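Local coordinates for protein DMATS type aromatic prenyltransferase (PDB 6ZRY) that probably transfers a dimethylallyl group to C6 of the tryptophan indole, as a bacterial aromatic prenyltransferase of the ABBA-barrel fold, at residues A33-P38 against R96-A101; S52-D57 against A130-L135; G87-L92 against D123-D128. All blocks are in the same frame, centred on the assembly; numbering follows the deposited sequence.

Contact 1: A33-P38 against R96-A101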
loop_
_atom_site.group_PDB
_atom_site.type_symbol
_atom_site.label_atom_id
_atom_site.label_comp_id
_atom_site.label_asym_id
_atom_site.label_seq_id
_atom_site.Cartn_x
_atom_site.Cartn_y
_atom_site.Cartn_z
ATOM N N ALA A 33 -16.564 2.312 6.775
ATOM C CA ALA A 33 -17.312 1.727 7.907
ATOM C C ALA A 33 -17.317 0.204 7.800
ATOM O O ALA A 33 -17.088 -0.448 8.813
ATOM C CB ALA A 33 -18.726 2.296 7.971
ATOM N N GLY A 34 -17.561 -0.348 6.609
ATOM C CA GLY A 34 -17.526 -1.811 6.366
ATOM C C GLY A 34 -16.151 -2.377 6.650
ATOM O O GLY A 34 -16.043 -3.398 7.331
ATOM N N LEU A 35 -15.112 -1.728 6.133
ATOM C CA LEU A 35 -13.725 -2.217 6.261
ATOM C C LEU A 35 -13.347 -2.224 7.746
ATOM O O LEU A 35 -12.704 -3.189 8.209
ATOM C CB LEU A 35 -12.796 -1.296 5.444
ATOM C CG LEU A 35 -11.334 -1.672 5.489
ATOM C CD1 LEU A 35 -11.132 -3.124 5.094
ATOM C CD2 LEU A 35 -10.519 -0.756 4.607
ATOM N N LEU A 36 -13.737 -1.201 8.496
ATOM C CA LEU A 36 -13.361 -1.107 9.928
ATOM C C LEU A 36 -14.014 -2.241 10.744
ATOM O O LEU A 36 -13.398 -2.697 11.757
ATOM C CB LEU A 36 -13.740 0.275 10.433
ATOM C CG LEU A 36 -12.796 1.397 9.995
ATOM C CD1 LEU A 36 -13.351 2.753 10.379
ATOM C CD2 LEU A 36 -11.427 1.198 10.618
ATOM N N GLY A 37 -15.205 -2.688 10.364
ATOM C CA GLY A 37 -15.955 -3.700 11.132
ATOM C C GLY A 37 -15.994 -3.322 12.609
ATOM O O GLY A 37 -16.370 -2.189 12.945
ATOM N N PRO A 38 -15.546 -4.211 13.538
ATOM C CA PRO A 38 -15.719 -3.979 14.976
ATOM C C PRO A 38 -14.823 -2.872 15.561
ATOM O O PRO A 38 -15.045 -2.450 16.652
ATOM C CB PRO A 38 -15.361 -5.344 15.573
ATOM C CG PRO A 38 -14.347 -5.901 14.612
ATOM C CD PRO A 38 -14.799 -5.440 13.254
ATOM N N ARG A 96 -12.057 -10.964 4.211
ATOM C CA ARG A 96 -12.591 -11.641 3.014
ATOM C C ARG A 96 -14.122 -11.515 3.017
ATOM O O ARG A 96 -14.679 -11.222 1.949
ATOM C CB ARG A 96 -12.134 -13.095 2.948
ATOM C CG ARG A 96 -12.361 -13.712 1.582
ATOM C CD ARG A 96 -12.269 -15.221 1.597
ATOM N NE ARG A 96 -13.193 -15.753 0.619
ATOM C CZ ARG A 96 -13.494 -17.032 0.484
ATOM N NH1 ARG A 96 -14.346 -17.406 -0.451
ATOM N NH2 ARG A 96 -12.942 -17.934 1.280
ATOM N N GLY A 97 -14.760 -11.673 4.188
ATOM C CA GLY A 97 -16.205 -11.466 4.360
ATOM C C GLY A 97 -16.644 -10.114 3.821
ATOM O O GLY A 97 -17.577 -10.060 3.032
ATOM N N PHE A 98 -15.934 -9.051 4.181
ATOM C CA PHE A 98 -16.218 -7.687 3.686
ATOM C C PHE A 98 -16.085 -7.631 2.162
ATOM O O PHE A 98 -16.969 -7.109 1.495
ATOM C CB PHE A 98 -15.290 -6.672 4.354
ATOM C CG PHE A 98 -15.304 -5.333 3.707
ATOM C CD1 PHE A 98 -16.419 -4.523 3.786
ATOM C CD2 PHE A 98 -14.198 -4.875 2.996
ATOM C CE1 PHE A 98 -16.440 -3.297 3.162
ATOM C CE2 PHE A 98 -14.221 -3.629 2.403
ATOM C CZ PHE A 98 -15.334 -2.845 2.482
ATOM N N LEU A 99 -14.946 -8.086 1.636
ATOM C CA LEU A 99 -14.671 -8.036 0.195
ATOM C C LEU A 99 -15.710 -8.869 -0.570
ATOM O O LEU A 99 -16.187 -8.388 -1.605
ATOM C CB LEU A 99 -13.237 -8.527 -0.066
ATOM C CG LEU A 99 -12.150 -7.525 0.312
ATOM C CD1 LEU A 99 -10.790 -8.181 0.328
ATOM C CD2 LEU A 99 -12.166 -6.353 -0.630
ATOM N N ASP A 100 -16.020 -10.078 -0.089
ATOM C CA ASP A 100 -16.953 -11.003 -0.805
ATOM C C ASP A 100 -18.339 -10.356 -0.866
ATOM O O ASP A 100 -18.957 -10.406 -1.926
ATOM C CB ASP A 100 -16.980 -12.392 -0.159
ATOM C CG ASP A 100 -15.735 -13.224 -0.429
ATOM O OD1 ASP A 100 -14.950 -12.834 -1.271
ATOM O OD2 ASP A 100 -15.580 -14.248 0.221
ATOM N N ALA A 101 -18.773 -9.722 0.214
ATOM C CA ALA A 101 -20.066 -8.990 0.266
ATOM C C ALA A 101 -20.049 -7.858 -0.771
ATOM O O ALA A 101 -21.055 -7.674 -1.488
ATOM C CB ALA A 101 -20.322 -8.463 1.662
#
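Two outer helices of the ABBA barrel, 26-36 and 88-106, meet where the Phe98 ring comes up against the backbone of Gly34 and Leu35. The contact is almost entirely the work of this one aromatic side chain, and no hydrogen bond crosses it. CG of Phe98 stands anti to the backbone N (chi1 168°), which carries the ring off helix 88-106 toward its neighbour. One ring face then lies beneath Leu35 N, which sits above the rim 3.6 Å from Phe98 CE1. Gly34 approaches obliquely, its C atom 3.6 Å from Phe98 CD1; having no side chain, Gly34 lets the ring come right up to the peptide. Over the same face, farther along the ring, Leu35 brings its CB 4.1 Å from Phe98 CE2, and its CD1 methyl is equally far from Phe98 CD2. Leu35 continues inward to Cys133 and Leu135 of strand 131-138 and to Val61, so the ring is packed against a leucine that also packs on the sheet. An alanine in place of Phe98 is likely to open a gap between the two helices, leaving the Gly34-Leu35 peptide and CB and CD1 of Leu35 without the ring that packs on them. Such apolar packing between adjacent outer helices, both resting on the sheet, is what the helical layer of an ABBA barrel is built from.

Contact 2: S52-D57 against A130-L135. With TRP (tryptophan), chain C.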
loop_
_atom_site.group_PDB
_atom_site.type_symbol
_atom_site.label_atom_id
_atom_site.label_comp_id
_atom_site.label_asym_id
_atom_site.label_seq_id
_atom_site.Cartn_x
_atom_site.Cartn_y
_atom_site.Cartn_z
ATOM N N SER A 52 -2.168 -4.232 14.372
ATOM C CA SER A 52 -2.246 -4.266 12.892
ATOM C C SER A 52 -0.941 -3.740 12.285
ATOM O O SER A 52 -0.428 -2.725 12.751
ATOM C CB SER A 52 -3.435 -3.494 12.415
ATOM O OG SER A 52 -3.438 -3.316 11.013
ATOM N N GLY A 53 -0.413 -4.420 11.272
ATOM C CA GLY A 53 0.768 -3.932 10.563
ATOM C C GLY A 53 0.463 -2.840 9.549
ATOM O O GLY A 53 1.435 -2.333 8.963
ATOM N N VAL A 54 -0.811 -2.453 9.355
ATOM C CA VAL A 54 -1.215 -1.459 8.314
ATOM C C VAL A 54 -0.482 -0.119 8.580
ATOM O O VAL A 54 -0.079 0.537 7.611
ATOM C CB VAL A 54 -2.739 -1.260 8.249
ATOM C CG1 VAL A 54 -3.141 -0.105 7.319
ATOM C CG2 VAL A 54 -3.443 -2.526 7.795
ATOM N N SER A 55 -0.303 0.257 9.841
ATOM C CA SER A 55 0.317 1.544 10.239
ATOM C C SER A 55 1.111 1.352 11.532
ATOM O O SER A 55 0.872 0.373 12.237
ATOM C CB SER A 55 -0.702 2.641 10.384
ATOM O OG SER A 55 -1.544 2.405 11.542
ATOM N N ASP A 56 2.052 2.265 11.786
ATOM C CA ASP A 56 3.000 2.203 12.927
ATOM C C ASP A 56 2.226 2.238 14.251
ATOM O O ASP A 56 2.674 1.560 15.193
ATOM C CB ASP A 56 4.021 3.345 12.895
ATOM C CG ASP A 56 5.109 3.201 11.830
ATOM O OD1 ASP A 56 5.127 2.186 11.091
ATOM O OD2 ASP A 56 5.922 4.121 11.719
ATOM N N ASP A 57 1.133 3.007 14.344
ATOM C CA ASP A 57 0.369 3.146 15.603
ATOM C C ASP A 57 -0.739 2.086 15.679
ATOM O O ASP A 57 -1.480 2.107 16.653
ATOM C CB ASP A 57 -0.142 4.573 15.819
ATOM C CG ASP A 57 -1.343 5.003 14.993
ATOM O OD1 ASP A 57 -1.682 4.316 14.020
ATOM O OD2 ASP A 57 -1.949 6.021 15.359
ATOM N N ALA A 130 -2.826 -12.122 6.377
ATOM C CA ALA A 130 -3.051 -13.021 5.242
ATOM C C ALA A 130 -3.648 -12.217 4.084
ATOM O O ALA A 130 -3.206 -12.427 2.935
ATOM C CB ALA A 130 -3.952 -14.169 5.666
ATOM N N MET A 131 -4.558 -11.268 4.364
ATOM C CA MET A 131 -5.266 -10.505 3.298
ATOM C C MET A 131 -5.580 -9.085 3.787
ATOM O O MET A 131 -6.247 -8.941 4.836
ATOM C CB MET A 131 -6.574 -11.202 2.918
ATOM C CG MET A 131 -7.409 -10.453 1.878
ATOM S SD MET A 131 -9.010 -11.254 1.591
ATOM C CE MET A 131 -8.489 -12.702 0.677
ATOM N N TRP A 132 -5.137 -8.087 3.042
ATOM C CA TRP A 132 -5.547 -6.689 3.219
ATOM C C TRP A 132 -6.378 -6.274 2.012
ATOM O O TRP A 132 -6.380 -6.971 1.004
ATOM C CB TRP A 132 -4.342 -5.764 3.414
ATOM C CG TRP A 132 -3.663 -5.867 4.750
ATOM C CD1 TRP A 132 -4.043 -6.596 5.834
ATOM C CD2 TRP A 132 -2.427 -5.249 5.104
ATOM N NE1 TRP A 132 -3.147 -6.425 6.858
ATOM C CE2 TRP A 132 -2.129 -5.636 6.428
ATOM C CE3 TRP A 132 -1.535 -4.412 4.431
ATOM C CZ2 TRP A 132 -0.994 -5.192 7.099
ATOM C CZ3 TRP A 132 -0.403 -3.982 5.086
ATOM C CH2 TRP A 132 -0.130 -4.376 6.405
ATOM N N CYS A 133 -7.033 -5.151 2.141
ATOM C CA CYS A 133 -7.985 -4.551 1.202
ATOM C C CYS A 133 -7.424 -3.178 0.807
ATOM O O CYS A 133 -6.932 -2.504 1.728
ATOM C CB CYS A 133 -9.317 -4.365 1.955
ATOM S SG CYS A 133 -10.541 -3.517 1.000
ATOM N N SER A 134 -7.487 -2.792 -0.471
ATOM C CA SER A 134 -7.312 -1.388 -0.936
ATOM C C SER A 134 -8.618 -0.929 -1.602
ATOM O O SER A 134 -9.093 -1.620 -2.471
ATOM C CB SER A 134 -6.108 -1.243 -1.854
ATOM O OG SER A 134 -5.919 0.092 -2.215
ATOM N N LEU A 135 -9.166 0.182 -1.143
ATOM C CA LEU A 135 -10.371 0.850 -1.696
ATOM C C LEU A 135 -9.873 2.020 -2.521
ATOM O O LEU A 135 -9.040 2.773 -1.993
ATOM C CB LEU A 135 -11.269 1.339 -0.560
ATOM C CG LEU A 135 -11.743 0.297 0.453
ATOM C CD1 LEU A 135 -12.420 0.958 1.630
ATOM C CD2 LEU A 135 -12.674 -0.689 -0.182
HETATM N N TRP C . 2.909 0.022 7.573
HETATM C CA TRP C . 3.542 -1.103 6.801
HETATM C C TRP C . 4.965 -0.709 6.397
HETATM O O TRP C . 5.740 -1.581 5.962
HETATM C CB TRP C . 2.690 -1.494 5.578
HETATM C CG TRP C . 2.526 -0.417 4.552
HETATM C CD1 TRP C . 1.613 0.604 4.562
HETATM C CD2 TRP C . 3.292 -0.255 3.343
HETATM N NE1 TRP C . 1.769 1.388 3.447
HETATM C CE2 TRP C . 2.780 0.881 2.675
HETATM C CE3 TRP C . 4.347 -0.966 2.751
HETATM C CZ2 TRP C . 3.303 1.334 1.462
HETATM C CZ3 TRP C . 4.860 -0.519 1.552
HETATM C CH2 TRP C . 4.339 0.610 0.915
HETATM O OXT TRP C . 5.356 0.474 6.511
HETATM O O HOH W 1 -1.910 -6.665 10.121
#
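A peptide, rather than another side chain, meets much of the Trp132 indole: the Gly53-Val54 link lies against its benzo portion, Gly53 C 3.5 Å from Trp132 CH2 and Val54 N 3.6 Å from Trp132 CZ2. The Val54 methyl CG2 completes the contact over one face of the indole. It forms a CH-pi interaction 3.8 Å from the centroid of the six-membered ring and 17° off the normal, set over the rim near CE2. That methyl faces the ring because Val54 holds CG1 anti to the backbone N (chi1 172°), leaving CG2 beside the N. No direct hydrogen bond joins the segments; a water takes the Gly53 N-H at 2.9 Å from Gly53 N and, in the indole plane, receives a weak bond from Trp132 NE1. The loop is shaped by an ST turn, Ser52 OG accepting from Val54 N at 3.2 Å in a nearly straight bond (165°), while Glu80 pairs with the same hydroxyl and touches both Val54 and Trp132. All this lines the inside of the ABBA barrel, at the tryptophan pocket. Trp132 points inward from strand 131-138, whereas its neighbours Met131 and Cys133 turn outward to the helices. The bound tryptophan sets its CB at the edge of the Trp132 ring, 4.0 Å from CZ3. Its amino N bonds to Gly53 O at 3.1 Å, so the Gly53-Val54 peptide that lies against Trp132 also holds the ligand's amino group, with weaker help from Val54 O. Glu62 and Arg281 bind the ligand as well, and Asp56 holds Arg281 through a salt bridge.

Contact 3: G87-L92 against D123-D128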
loop_
_atom_site.group_PDB
_atom_site.type_symbol
_atom_site.label_atom_id
_atom_site.label_comp_id
_atom_site.label_asym_id
_atom_site.label_seq_id
_atom_site.Cartn_x
_atom_site.Cartn_y
_atom_site.Cartn_z
ATOM N N GLY A 87 -7.314 -11.657 15.583
ATOM C CA GLY A 87 -6.221 -12.603 15.341
ATOM C C GLY A 87 -6.018 -12.872 13.856
ATOM O O GLY A 87 -6.852 -12.548 13.029
ATOM N N PRO A 88 -4.892 -13.500 13.478
ATOM C CA PRO A 88 -4.553 -13.708 12.066
ATOM C C PRO A 88 -5.655 -14.349 11.187
ATOM O O PRO A 88 -5.958 -13.848 10.096
ATOM C CB PRO A 88 -3.363 -14.689 12.169
ATOM C CG PRO A 88 -2.717 -14.370 13.508
ATOM C CD PRO A 88 -3.876 -14.032 14.409
ATOM N N LEU A 89 -6.226 -15.451 11.659
ATOM C CA LEU A 89 -7.227 -16.240 10.891
ATOM C C LEU A 89 -8.586 -15.525 10.927
ATOM O O LEU A 89 -9.229 -15.461 9.888
ATOM C CB LEU A 89 -7.309 -17.646 11.485
ATOM C CG LEU A 89 -7.952 -18.714 10.598
ATOM C CD1 LEU A 89 -7.227 -18.866 9.265
ATOM C CD2 LEU A 89 -7.983 -20.045 11.331
ATOM N N ALA A 90 -8.964 -15.003 12.076
ATOM C CA ALA A 90 -10.236 -14.281 12.321
ATOM C C ALA A 90 -10.256 -12.978 11.486
ATOM O O ALA A 90 -11.314 -12.642 10.926
ATOM C CB ALA A 90 -10.379 -14.010 13.789
ATOM N N ASN A 91 -9.087 -12.310 11.367
ATOM C CA ASN A 91 -8.916 -11.055 10.585
ATOM C C ASN A 91 -9.084 -11.382 9.098
ATOM O O ASN A 91 -9.746 -10.651 8.399
ATOM C CB ASN A 91 -7.560 -10.371 10.845
ATOM C CG ASN A 91 -7.276 -9.962 12.271
ATOM O OD1 ASN A 91 -8.161 -9.948 13.146
ATOM N ND2 ASN A 91 -6.027 -9.579 12.528
ATOM N N LEU A 92 -8.457 -12.453 8.619
ATOM C CA LEU A 92 -8.601 -12.928 7.226
ATOM C C LEU A 92 -10.082 -13.170 6.915
ATOM O O LEU A 92 -10.585 -12.640 5.902
ATOM C CB LEU A 92 -7.768 -14.211 7.064
ATOM C CG LEU A 92 -8.019 -14.999 5.797
ATOM C CD1 LEU A 92 -7.841 -14.137 4.570
ATOM C CD2 LEU A 92 -7.113 -16.228 5.734
ATOM N N ASP A 123 -4.791 -22.867 7.771
ATOM C CA ASP A 123 -5.439 -22.747 9.095
ATOM C C ASP A 123 -4.527 -21.995 10.051
ATOM O O ASP A 123 -5.053 -21.437 11.013
ATOM C CB ASP A 123 -5.791 -24.121 9.663
ATOM C CG ASP A 123 -7.187 -24.541 9.284
ATOM O OD1 ASP A 123 -7.964 -23.643 8.836
ATOM O OD2 ASP A 123 -7.505 -25.742 9.449
ATOM N N ASP A 124 -3.222 -21.990 9.783
ATOM C CA ASP A 124 -2.199 -21.361 10.643
ATOM C C ASP A 124 -1.448 -20.282 9.853
ATOM O O ASP A 124 -0.260 -20.422 9.599
ATOM C CB ASP A 124 -1.269 -22.444 11.180
ATOM C CG ASP A 124 -0.977 -22.284 12.653
ATOM O OD1 ASP A 124 -1.085 -23.287 13.374
ATOM O OD2 ASP A 124 -0.681 -21.144 13.072
ATOM N N PRO A 125 -2.109 -19.170 9.450
ATOM C CA PRO A 125 -1.436 -18.118 8.681
ATOM C C PRO A 125 -0.250 -17.549 9.466
ATOM O O PRO A 125 -0.406 -17.330 10.680
ATOM C CB PRO A 125 -2.509 -17.051 8.459
ATOM C CG PRO A 125 -3.525 -17.321 9.553
ATOM C CD PRO A 125 -3.499 -18.821 9.760
ATOM N N GLN A 126 0.875 -17.325 8.773
ATOM C CA GLN A 126 2.133 -16.800 9.331
ATOM C C GLN A 126 2.213 -15.298 9.060
ATOM O O GLN A 126 1.634 -14.849 8.059
ATOM C CB GLN A 126 3.297 -17.561 8.724
ATOM C CG GLN A 126 3.191 -19.060 8.945
ATOM C CD GLN A 126 2.974 -19.350 10.401
ATOM O OE1 GLN A 126 3.831 -19.069 11.237
ATOM N NE2 GLN A 126 1.796 -19.857 10.730
ATOM N N GLY A 127 2.937 -14.570 9.913
ATOM C CA GLY A 127 3.156 -13.121 9.754
ATOM C C GLY A 127 1.970 -12.344 10.274
ATOM O O GLY A 127 1.064 -12.972 10.893
ATOM N N ASP A 128 1.926 -11.032 10.072
ATOM C CA ASP A 128 0.893 -10.238 10.792
ATOM C C ASP A 128 -0.341 -10.023 9.918
ATOM O O ASP A 128 -1.227 -9.291 10.373
ATOM C CB ASP A 128 1.455 -8.955 11.412
ATOM C CG ASP A 128 2.017 -7.965 10.436
ATOM O OD1 ASP A 128 2.122 -8.319 9.237
ATOM O OD2 ASP A 128 2.332 -6.823 10.882
HETATM O O HOH W 2 -4.137 -9.530 10.349
#
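Pro125, Leu89 and Pro88 make up most of this contact, with the Pro125 ring set against the first turn of helix 88-106. Its CG meets the other proline, 3.7 Å from Pro88 CB, and also lies 3.9 Å from Leu89 N. Its CD meets the leucine instead, 3.8 Å from Leu89 CD1. One ring thus fills the angle between two consecutive residues of the helix, and the Leu89 side chain crosses it at about a right angle. Leu89 keeps CG anti to the backbone N (chi1 -162°), which leads its two methyls out toward the chain just before Pro125. There CD2 presses on the backbone of Asp123, 3.3 Å from Asp123 O, a close methyl-to-carbonyl approach at the exposed margin. Pro88 suits its place right after the N-cap Gly87, because the first turn of a helix needs no N-H from it. No direct hydrogen bond ties the segments, but at the far end a single water does: it accepts from Asn91 ND2 at 2.9 Å and donates to Asp128 O at the same distance. Asn91 OD1 accepts from Gly83 N and Gly87 N, which helps set the amide's rotation and directs ND2 to the water. Trp50 lies against both Pro88 and Asn91, and Val153 packs on Pro125. Together these residues fasten the start of helix 88-106 to the loop running from helix 117-120 into strand 131-138, with Leu92, one turn further along the helix, resting on Ala130 and Met131 where that strand begins.

From the N terminus, helix 26-36 is the first element used: contact 1 closes a long loop by joining it to helix 88-106. The chain between passes through 52-57, the first half of contact 2, and strands 61-68 and 71-79. Residues 87-92 then open contact 3, whose loop ends at 123-128. Contact 2 closes last, at strand 131-138, so contact 3 is enclosed within it, while contact 1 crosses both. Contact 2 touches both of the others, while contacts 1 and 3 share helix 88-106. Leu35 and Leu99 of contact 1 pack on Cys133, Leu92 of contact 3 on Met131, and Gly53 meets Asp128. Two outer helices, strand 131-138, the loop before it and the tryptophan-binding loop are thereby joined.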